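Long-range contacts in ActII protein (Streptomyces coelicolor, PDB 2OPT), which is a TetR-family transcriptional repressor that binds actinorhodin and its precursor (S)-DNPA and probably binds regulatory DNA through a helix-turn-helix domain: residues V57-L62 with G107-V112; V65-P70 with M118-S123; M82-R87 with R200-L205. All coordinates share one frame; numbering follows the deposited sequence. Where two conformers were deposited one is given.

Contact 1: residues V57-L62 with G107-V112; sequences VFDIVL and GPNGMV
Asp59 points its carboxylate straight into the first turn of helix 108-123, and almost everything polar in this contact goes through that one residue. Gly107 sits at the N-cap position and Pro108 has no N-H to give, so the next two amides do the work. Asn109 N reaches OD2 of Asp59 at 2.8 Å, using the syn lone pair, with an N-H...O angle of 160°. Gly110 N meets OD1 of Asp59 at the same 2.8 Å, also on the syn side but a little out of the carboxylate plane. The two oxygens thus take one amide each, which fixes the rotation of the carboxylate. CG lies anti to the backbone N of Asp59 (chi1 -161°), and that throws the group across to the neighbouring helix. OD1 has a further donor in water 1, which in turn accepts from Gly107 N at 2.9 Å, so the amide of the N-cap residue is satisfied too. The carbonyl of Asp59 is used as well: Asn109 ND2 donates to Asp59 O over 3.0 Å, coming from above the carbonyl plane, and Leu62 N makes a weak bond to the same oxygen. Around these bonds the packing is close. CD of Pro108 lies 3.3 Å from OD2 of Asp59, and CD1 of Leu62 rests on CA of Gly110 at 3.6 Å. The positive end of the helix dipole would probably steady the negative charge on Asp59. Helix 50-61 follows the predicted DNA-binding motif and also packs on helix 8-22 through Val57, Ile60 and Val61. A carboxylate received by the first-turn amides of a helix N-terminus is the local motif, and here it joins the helix leading out of the TetR-type DNA-binding domain to the C-terminal core.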
loop_
_atom_site.group_PDB
_atom_site.type_symbol
_atom_site.label_atom_id
_atom_site.label_comp_id
_atom_site.label_asym_id
_atom_site.label_seq_id
_atom_site.Cartn_x
_atom_site.Cartn_y
_atom_site.Cartn_z
ATOM N N VAL A 57 -20.427 0.883 -4.823
ATOM C CA VAL A 57 -19.779 1.901 -5.652
ATOM C C VAL A 57 -18.432 1.279 -6.078
ATOM O O VAL A 57 -18.055 1.329 -7.233
ATOM C CB VAL A 57 -19.590 3.193 -4.864
ATOM C CG1 VAL A 57 -18.692 4.157 -5.599
ATOM C CG2 VAL A 57 -20.939 3.896 -4.585
ATOM N N PHE A 58 -17.744 0.627 -5.141
ATOM C CA PHE A 58 -16.501 -0.024 -5.497
ATOM C C PHE A 58 -16.700 -1.059 -6.602
ATOM O O PHE A 58 -15.937 -1.072 -7.573
ATOM C CB PHE A 58 -15.844 -0.641 -4.243
ATOM C CG PHE A 58 -14.500 -1.323 -4.502
ATOM C CD1 PHE A 58 -13.588 -0.793 -5.407
ATOM C CD2 PHE A 58 -14.146 -2.460 -3.784
ATOM C CE1 PHE A 58 -12.358 -1.412 -5.631
ATOM C CE2 PHE A 58 -12.921 -3.079 -3.983
ATOM C CZ PHE A 58 -12.020 -2.548 -4.896
ATOM N N ASP A 59 -17.719 -1.917 -6.489
ATOM C CA ASP A 59 -17.876 -2.937 -7.518
ATOM C C ASP A 59 -18.286 -2.364 -8.858
ATOM O O ASP A 59 -17.885 -2.870 -9.919
ATOM C CB ASP A 59 -18.878 -3.995 -7.105
ATOM C CG ASP A 59 -18.716 -5.244 -7.923
ATOM O OD1 ASP A 59 -17.671 -5.914 -7.755
ATOM O OD2 ASP A 59 -19.551 -5.455 -8.846
ATOM N N ILE A 60 -19.068 -1.297 -8.854
ATOM C CA ILE A 60 -19.578 -0.828 -10.145
ATOM C C ILE A 60 -18.519 -0.277 -11.117
ATOM O O ILE A 60 -18.641 -0.404 -12.337
ATOM C CB ILE A 60 -20.728 0.159 -9.930
ATOM C CG1 ILE A 60 -21.707 0.025 -11.091
ATOM C CG2 ILE A 60 -20.201 1.636 -9.744
ATOM C CD1 ILE A 60 -23.012 0.678 -10.807
ATOM N N VAL A 61 -17.499 0.393 -10.580
ATOM C CA VAL A 61 -16.437 0.986 -11.399
ATOM C C VAL A 61 -15.473 -0.110 -11.946
ATOM O O VAL A 61 -14.758 0.111 -12.896
ATOM C CB VAL A 61 -15.620 2.003 -10.546
ATOM C CG1 VAL A 61 -16.470 3.165 -10.216
ATOM C CG2 VAL A 61 -15.123 1.355 -9.199
ATOM N N LEU A 62 -15.426 -1.274 -11.295
ATOM C CA LEU A 62 -14.555 -2.380 -11.707
ATOM C C LEU A 62 -14.922 -2.953 -13.053
ATOM O O LEU A 62 -14.130 -3.665 -13.655
ATOM C CB LEU A 62 -14.605 -3.501 -10.684
ATOM C CG LEU A 62 -13.938 -3.155 -9.349
ATOM C CD1 LEU A 62 -13.941 -4.387 -8.376
ATOM C CD2 LEU A 62 -12.496 -2.751 -9.622
ATOM N N GLY A 107 -17.634 -8.361 -5.221
ATOM C CA GLY A 107 -18.951 -8.258 -5.796
ATOM C C GLY A 107 -18.867 -8.829 -7.220
ATOM O O GLY A 107 -17.834 -9.337 -7.632
ATOM N N PRO A 108 -19.948 -8.689 -7.993
ATOM C CA PRO A 108 -20.089 -9.192 -9.355
ATOM C C PRO A 108 -18.924 -8.847 -10.230
ATOM O O PRO A 108 -18.281 -9.728 -10.758
ATOM C CB PRO A 108 -21.327 -8.474 -9.866
ATOM C CG PRO A 108 -22.107 -8.083 -8.623
ATOM C CD PRO A 108 -21.159 -7.983 -7.508
ATOM N N ASN A 109 -18.648 -7.562 -10.419
ATOM C CA ASN A 109 -17.579 -7.179 -11.331
ATOM C C ASN A 109 -16.227 -7.592 -10.770
ATOM O O ASN A 109 -15.322 -8.006 -11.521
ATOM C CB ASN A 109 -17.609 -5.691 -11.610
ATOM C CG ASN A 109 -18.751 -5.327 -12.453
ATOM O OD1 ASN A 109 -19.062 -6.000 -13.446
ATOM N ND2 ASN A 109 -19.448 -4.280 -12.045
ATOM N N GLY A 110 -16.124 -7.535 -9.447
ATOM C CA GLY A 110 -14.866 -7.867 -8.811
ATOM C C GLY A 110 -14.518 -9.331 -8.976
ATOM O O GLY A 110 -13.353 -9.653 -9.255
ATOM N N MET A 111 -15.483 -10.213 -8.674
ATOM C CA MET A 111 -15.223 -11.632 -8.756
ATOM C C MET A 111 -14.896 -12.070 -10.199
ATOM O O MET A 111 -13.993 -12.826 -10.391
ATOM C CB MET A 111 -16.358 -12.440 -8.108
ATOM C CG MET A 111 -17.702 -12.379 -8.845
ATOM S SD MET A 111 -18.944 -13.561 -8.278
ATOM C CE MET A 111 -17.929 -15.050 -8.037
ATOM N N VAL A 112 -15.602 -11.577 -11.211
ATOM C CA VAL A 112 -15.264 -11.888 -12.599
ATOM C C VAL A 112 -13.836 -11.396 -12.888
ATOM O O VAL A 112 -13.017 -12.107 -13.485
ATOM C CB VAL A 112 -16.296 -11.221 -13.588
ATOM C CG1 VAL A 112 -15.856 -11.359 -15.044
ATOM C CG2 VAL A 112 -17.696 -11.816 -13.362
HETATM O O HOH W 1 -16.245 -5.888 -5.710
#

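Contact 2: residues V65-P70 with M118-S123; sequences VEVPEP and MNLLRS
The carboxylate of Glu69 and the amide of Asn119 cross obliquely, planes 50° apart, with a water between OE2 and ND2. The setting is the all-helical C-terminal domain of the TetR fold, where the extended loop between helix 50-61 and helix 75-92 runs over the end of helix 108-123. Water 2 takes the N-H of Asn119 ND2 at 3.0 Å and gives a weak bond to OE2 of Glu69. On the other side of the amide plane, CG of Pro70 stands above the nitrogen end, 3.8 Å from ND2 of Asn119. The far edges of both groups are held from outside: OE1 of Glu69 by a salt bridge to Arg116, and OD1 of Asn119 by Asn184 of the second subunit. Leu120 is the apolar centre. A chi1 of -173° swings its side chain under the loop, where it forks: CD1 lies 4.0 Å from CA of Pro70, while CD2 meets CG of Pro68 at 4.2 Å. One turn on from Asn119, Ser123 packs its CB and OG against CB of Pro70. Its hydroxyl is turned back on its own helix, OG donating to Leu120 O at 2.6 Å, an oxygen that also accepts from Trp75 NE1.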
loop_
_atom_site.group_PDB
_atom_site.type_symbol
_atom_site.label_atom_id
_atom_site.label_comp_id
_atom_site.label_asym_id
_atom_site.label_seq_id
_atom_site.Cartn_x
_atom_site.Cartn_y
_atom_site.Cartn_z
ATOM N N VAL A 65 -12.238 -2.101 -15.631
ATOM C CA VAL A 65 -10.947 -2.750 -15.672
ATOM C C VAL A 65 -11.001 -3.915 -16.662
ATOM O O VAL A 65 -11.758 -4.883 -16.474
ATOM C CB VAL A 65 -10.554 -3.335 -14.302
ATOM C CG1 VAL A 65 -9.219 -4.098 -14.437
ATOM C CG2 VAL A 65 -10.494 -2.233 -13.264
ATOM N N GLU A 66 -10.194 -3.855 -17.705
ATOM C CA GLU A 66 -10.300 -4.894 -18.678
ATOM C C GLU A 66 -9.081 -5.844 -18.512
ATOM O O GLU A 66 -7.931 -5.433 -18.606
ATOM C CB GLU A 66 -10.517 -4.277 -20.072
ATOM C CG GLU A 66 -11.804 -4.811 -20.834
ATOM C CD GLU A 66 -13.135 -4.158 -20.419
ATOM O OE1 GLU A 66 -13.967 -4.799 -19.730
ATOM O OE2 GLU A 66 -13.374 -3.002 -20.807
ATOM N N VAL A 67 -9.385 -7.096 -18.197
ATOM C CA VAL A 67 -8.405 -8.143 -18.047
ATOM C C VAL A 67 -8.493 -8.953 -19.331
ATOM O O VAL A 67 -9.560 -9.465 -19.679
ATOM C CB VAL A 67 -8.712 -9.052 -16.822
ATOM C CG1 VAL A 67 -7.583 -10.017 -16.632
ATOM C CG2 VAL A 67 -8.901 -8.190 -15.565
ATOM N N PRO A 68 -7.392 -9.009 -20.098
ATOM C CA PRO A 68 -7.507 -9.674 -21.391
ATOM C C PRO A 68 -7.569 -11.176 -21.297
ATOM O O PRO A 68 -7.142 -11.791 -20.284
ATOM C CB PRO A 68 -6.227 -9.236 -22.096
ATOM C CG PRO A 68 -5.255 -9.038 -20.968
ATOM C CD PRO A 68 -6.055 -8.408 -19.896
ATOM N N GLU A 69 -8.151 -11.783 -22.327
ATOM C CA GLU A 69 -8.076 -13.238 -22.472
ATOM C C GLU A 69 -6.618 -13.594 -22.759
ATOM O O GLU A 69 -5.968 -12.876 -23.531
ATOM C CB GLU A 69 -8.975 -13.648 -23.633
ATOM C CG GLU A 69 -9.487 -15.097 -23.528
ATOM C CD GLU A 69 -10.344 -15.359 -22.249
ATOM O OE1 GLU A 69 -11.114 -14.472 -21.820
ATOM O OE2 GLU A 69 -10.277 -16.473 -21.704
ATOM N N PRO A 70 -6.079 -14.648 -22.136
ATOM C CA PRO A 70 -4.639 -14.919 -22.358
ATOM C C PRO A 70 -4.222 -15.112 -23.838
ATOM O O PRO A 70 -4.880 -15.834 -24.566
ATOM C CB PRO A 70 -4.419 -16.208 -21.552
ATOM C CG PRO A 70 -5.445 -16.116 -20.471
ATOM C CD PRO A 70 -6.644 -15.582 -21.136
ATOM N N MET A 118 -6.662 -14.278 -12.320
ATOM C CA MET A 118 -6.004 -15.504 -11.984
ATOM C C MET A 118 -5.843 -16.396 -13.205
ATOM O O MET A 118 -4.836 -17.072 -13.327
ATOM C CB MET A 118 -6.814 -16.248 -10.927
ATOM C CG MET A 118 -6.779 -15.519 -9.597
ATOM S SD MET A 118 -5.092 -15.290 -8.965
ATOM C CE MET A 118 -5.328 -13.840 -7.973
ATOM N N ASN A 119 -6.837 -16.427 -14.098
ATOM C CA ASN A 119 -6.666 -17.157 -15.330
ATOM C C ASN A 119 -5.392 -16.686 -16.025
ATOM O O ASN A 119 -4.578 -17.519 -16.464
ATOM C CB ASN A 119 -7.899 -17.040 -16.251
ATOM C CG ASN A 119 -7.977 -18.166 -17.262
ATOM O OD1 ASN A 119 -7.804 -19.324 -16.931
ATOM N ND2 ASN A 119 -8.266 -17.827 -18.494
ATOM N N LEU A 120 -5.203 -15.369 -16.135
ATOM C CA LEU A 120 -4.036 -14.832 -16.869
ATOM C C LEU A 120 -2.719 -15.194 -16.177
ATOM O O LEU A 120 -1.746 -15.593 -16.822
ATOM C CB LEU A 120 -4.110 -13.310 -16.957
ATOM C CG LEU A 120 -3.076 -12.531 -17.813
ATOM C CD1 LEU A 120 -2.956 -13.074 -19.234
ATOM C CD2 LEU A 120 -3.378 -11.030 -17.832
ATOM N N LEU A 121 -2.684 -15.005 -14.870
ATOM C CA LEU A 121 -1.474 -15.288 -14.072
ATOM C C LEU A 121 -1.035 -16.742 -14.173
ATOM O O LEU A 121 0.111 -17.032 -14.506
ATOM C CB LEU A 121 -1.654 -14.846 -12.621
ATOM C CG LEU A 121 -1.821 -13.324 -12.411
ATOM C CD1 LEU A 121 -2.326 -12.977 -10.992
ATOM C CD2 LEU A 121 -0.591 -12.475 -12.786
ATOM N N ARG A 122 -1.952 -17.662 -13.935
ATOM C CA ARG A 122 -1.680 -19.084 -14.144
ATOM C C ARG A 122 -1.285 -19.484 -15.560
ATOM O O ARG A 122 -0.484 -20.394 -15.757
ATOM C CB ARG A 122 -2.865 -19.934 -13.684
ATOM C CG ARG A 122 -3.184 -19.725 -12.229
ATOM C CD ARG A 122 -3.277 -21.024 -11.511
ATOM N NE ARG A 122 -4.636 -21.489 -11.569
ATOM C CZ ARG A 122 -5.056 -22.725 -11.325
ATOM N NH1 ARG A 122 -4.203 -23.694 -10.972
ATOM N NH2 ARG A 122 -6.361 -22.974 -11.453
ATOM N N SER A 123 -1.869 -18.847 -16.556
ATOM C CA SER A 123 -1.514 -19.121 -17.937
ATOM C C SER A 123 -0.031 -18.862 -18.185
ATOM O O SER A 123 0.527 -19.396 -19.112
ATOM C CB SER A 123 -2.357 -18.290 -18.876
ATOM O OG SER A 123 -1.805 -16.995 -18.953
HETATM O O HOH W 2 -9.932 -15.341 -19.010
#

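Contact 3: residues M82-R87 with R200-L205; sequences MCRSLR and RFELGL
Cys83 makes the first touch, its CB pressed against CD1 of Leu205 at a tight 3.5 Å. The two helices belong to the helical bundle of the TetR C-terminal domain; they run roughly antiparallel, at 144°, and their axes stay 11.6 Å apart, so mostly side chains bridge the gap. Cys83 O also lies at the edge of the Phe201 ring, 3.7 Å from CZ, while Val142 of helix 128-150 packs against both residues.

Arg84 comes next and supplies the polar link. Extended from CG to NE, it grips the carboxylate of one Glu202 conformer side-on: NE bonds to OE2 of Glu202 at 3.0 Å and NH1 to OE1 of Glu202 at 3.2 Å. A second Glu202 conformer makes this grip less certain. Both oxygens lie close to the guanidinium plane, whereas the carboxylate is tilted, the NH1 bond arriving from above its plane. On the way, CG of Arg84 passes the edge of the Phe201 ring.

One turn on, Arg87 runs antiparallel alongside Phe201, its guanidinium within 13° of parallel to the ring. A chi1 of 176° and a straight chain lay CD over the ring and carry the guanidinium beyond it, above CB of Phe201, to a salt bridge with Asp198. The result is a CH-pi contact: CD of Arg87 sits 3.6 Å from the Phe201 ring centroid, almost exactly on the ring normal.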
loop_
_atom_site.group_PDB
_atom_site.type_symbol
_atom_site.label_atom_id
_atom_site.label_comp_id
_atom_site.label_asym_id
_atom_site.label_seq_id
_atom_site.Cartn_x
_atom_site.Cartn_y
_atom_site.Cartn_z
ATOM N N MET A 82 -3.349 -5.048 -17.974
ATOM C CA MET A 82 -4.388 -5.190 -16.961
ATOM C C MET A 82 -4.138 -4.275 -15.767
ATOM O O MET A 82 -5.078 -3.743 -15.174
ATOM C CB MET A 82 -4.482 -6.646 -16.499
ATOM C CG MET A 82 -5.039 -6.825 -15.098
ATOM S SD MET A 82 -4.680 -8.458 -14.423
ATOM C CE MET A 82 -3.165 -8.130 -13.527
ATOM N N CYS A 83 -2.868 -4.093 -15.417
ATOM C CA CYS A 83 -2.499 -3.218 -14.309
ATOM C C CYS A 83 -2.721 -1.753 -14.669
ATOM O O CYS A 83 -3.174 -0.961 -13.843
ATOM C CB CYS A 83 -1.041 -3.446 -13.909
ATOM S SG CYS A 83 -0.749 -4.973 -12.988
ATOM N N ARG A 84 -2.396 -1.401 -15.909
ATOM C CA ARG A 84 -2.601 -0.044 -16.400
ATOM C C ARG A 84 -4.086 0.300 -16.441
ATOM O O ARG A 84 -4.478 1.443 -16.203
ATOM C CB ARG A 84 -1.982 0.121 -17.789
ATOM C CG ARG A 84 -0.464 0.239 -17.784
ATOM C CD ARG A 84 0.072 0.557 -19.173
ATOM N NE ARG A 84 1.463 0.144 -19.334
ATOM C CZ ARG A 84 1.893 -0.681 -20.284
ATOM N NH1 ARG A 84 3.178 -1.001 -20.357
ATOM N NH2 ARG A 84 1.038 -1.187 -21.162
ATOM N N SER A 85 -4.908 -0.700 -16.741
ATOM C CA SER A 85 -6.379 -0.537 -16.733
ATOM C C SER A 85 -6.962 -0.234 -15.351
ATOM O O SER A 85 -7.836 0.624 -15.176
ATOM C CB SER A 85 -7.045 -1.811 -17.301
ATOM O OG SER A 85 -8.407 -1.579 -17.686
ATOM N N LEU A 86 -6.476 -0.938 -14.346
ATOM C CA LEU A 86 -6.838 -0.649 -13.004
ATOM C C LEU A 86 -6.411 0.743 -12.580
ATOM O O LEU A 86 -7.173 1.467 -11.929
ATOM C CB LEU A 86 -6.120 -1.656 -12.089
ATOM C CG LEU A 86 -6.591 -1.634 -10.645
ATOM C CD1 LEU A 86 -8.112 -1.874 -10.423
ATOM C CD2 LEU A 86 -5.793 -2.677 -9.874
ATOM N N ARG A 87 -5.208 1.148 -12.973
ATOM C CA ARG A 87 -4.704 2.460 -12.633
ATOM C C ARG A 87 -5.564 3.530 -13.253
ATOM O O ARG A 87 -5.858 4.539 -12.637
ATOM C CB ARG A 87 -3.232 2.602 -13.099
ATOM C CG ARG A 87 -2.645 3.998 -12.870
ATOM C CD ARG A 87 -1.291 4.226 -13.614
ATOM N NE ARG A 87 -0.595 5.460 -13.182
ATOM C CZ ARG A 87 0.187 6.166 -13.973
ATOM N NH1 ARG A 87 0.389 5.794 -15.231
ATOM N NH2 ARG A 87 0.752 7.253 -13.515
ATOM N N ARG A 200 7.379 5.974 -11.893
ATOM C CA ARG A 200 7.307 5.069 -10.717
ATOM C C ARG A 200 6.406 3.901 -11.048
ATOM O O ARG A 200 6.773 2.771 -10.918
ATOM C CB ARG A 200 6.655 5.756 -9.513
ATOM C CG ARG A 200 7.406 6.876 -8.854
ATOM C CD ARG A 200 6.457 7.710 -7.926
ATOM N NE ARG A 200 5.911 6.911 -6.833
ATOM C CZ ARG A 200 6.611 6.549 -5.753
ATOM N NH1 ARG A 200 7.883 6.930 -5.630
ATOM N NH2 ARG A 200 6.050 5.795 -4.802
ATOM N N PHE A 201 5.222 4.179 -11.553
ATOM C CA PHE A 201 4.333 3.092 -11.938
ATOM C C PHE A 201 4.982 2.057 -12.884
ATOM O O PHE A 201 4.861 0.858 -12.674
ATOM C CB PHE A 201 3.058 3.613 -12.581
ATOM C CG PHE A 201 1.988 2.569 -12.680
ATOM C CD1 PHE A 201 1.297 2.168 -11.569
ATOM C CD2 PHE A 201 1.712 1.969 -13.907
ATOM C CE1 PHE A 201 0.336 1.177 -11.657
ATOM C CE2 PHE A 201 0.734 0.977 -14.021
ATOM C CZ PHE A 201 0.042 0.598 -12.912
ATOM N N GLU A 202 5.656 2.511 -13.938
ATOM C CA GLU A 202 6.197 1.542 -14.876
ATOM C C GLU A 202 7.374 0.763 -14.289
ATOM O O GLU A 202 7.432 -0.470 -14.431
ATOM C CB GLU A 202 6.500 2.171 -16.246
ATOM C CG GLU A 202 5.235 2.613 -17.053
ATOM C CD GLU A 202 4.215 1.508 -17.439
ATOM O OE1 GLU A 202 4.566 0.356 -17.830
ATOM O OE2 GLU A 202 3.015 1.845 -17.391
ATOM N N LEU A 203 8.253 1.447 -13.542
ATOM C CA LEU A 203 9.331 0.765 -12.850
ATOM C C LEU A 203 8.796 -0.303 -11.911
ATOM O O LEU A 203 9.288 -1.428 -11.930
ATOM C CB LEU A 203 10.180 1.750 -12.010
ATOM C CG LEU A 203 11.333 2.430 -12.689
ATOM C CD1 LEU A 203 11.993 3.510 -11.789
ATOM C CD2 LEU A 203 12.361 1.348 -13.083
ATOM N N GLY A 204 7.830 0.030 -11.059
ATOM C CA GLY A 204 7.312 -0.979 -10.097
ATOM C C GLY A 204 6.631 -2.131 -10.831
ATOM O O GLY A 204 6.712 -3.271 -10.426
ATOM N N LEU A 205 5.880 -1.836 -11.898
ATOM C CA LEU A 205 5.326 -2.893 -12.740
ATOM C C LEU A 205 6.423 -3.844 -13.289
ATOM O O LEU A 205 6.295 -5.034 -13.178
ATOM C CB LEU A 205 4.533 -2.242 -13.916
ATOM C CG LEU A 205 3.300 -2.914 -14.462
ATOM C CD1 LEU A 205 2.405 -3.356 -13.344
ATOM C CD2 LEU A 205 2.567 -1.915 -15.469
#

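How the contacts relate
Contacts 1 and 2 share helix 108-123: contact 1 holds its beginning and contact 2 its end, with centres about 16 Å apart. Their first segments follow each other along the chain, as helix 50-61 runs into the loop 65-70. That loop then reaches contact 3, whose centre is about 15 Å from that of contact 2. Glu66 N lies 2.9 Å from Ser85 OG, probably hydrogen-bonded, and Val67 CG1 packs on Met82 SD. Contacts 1 and 3 do not touch; their nearest atoms are about 5 Å apart. Together the three tie the helix after the predicted DNA-binding motif into the C-terminal domain, and residues in the segments of all three also meet the second subunit.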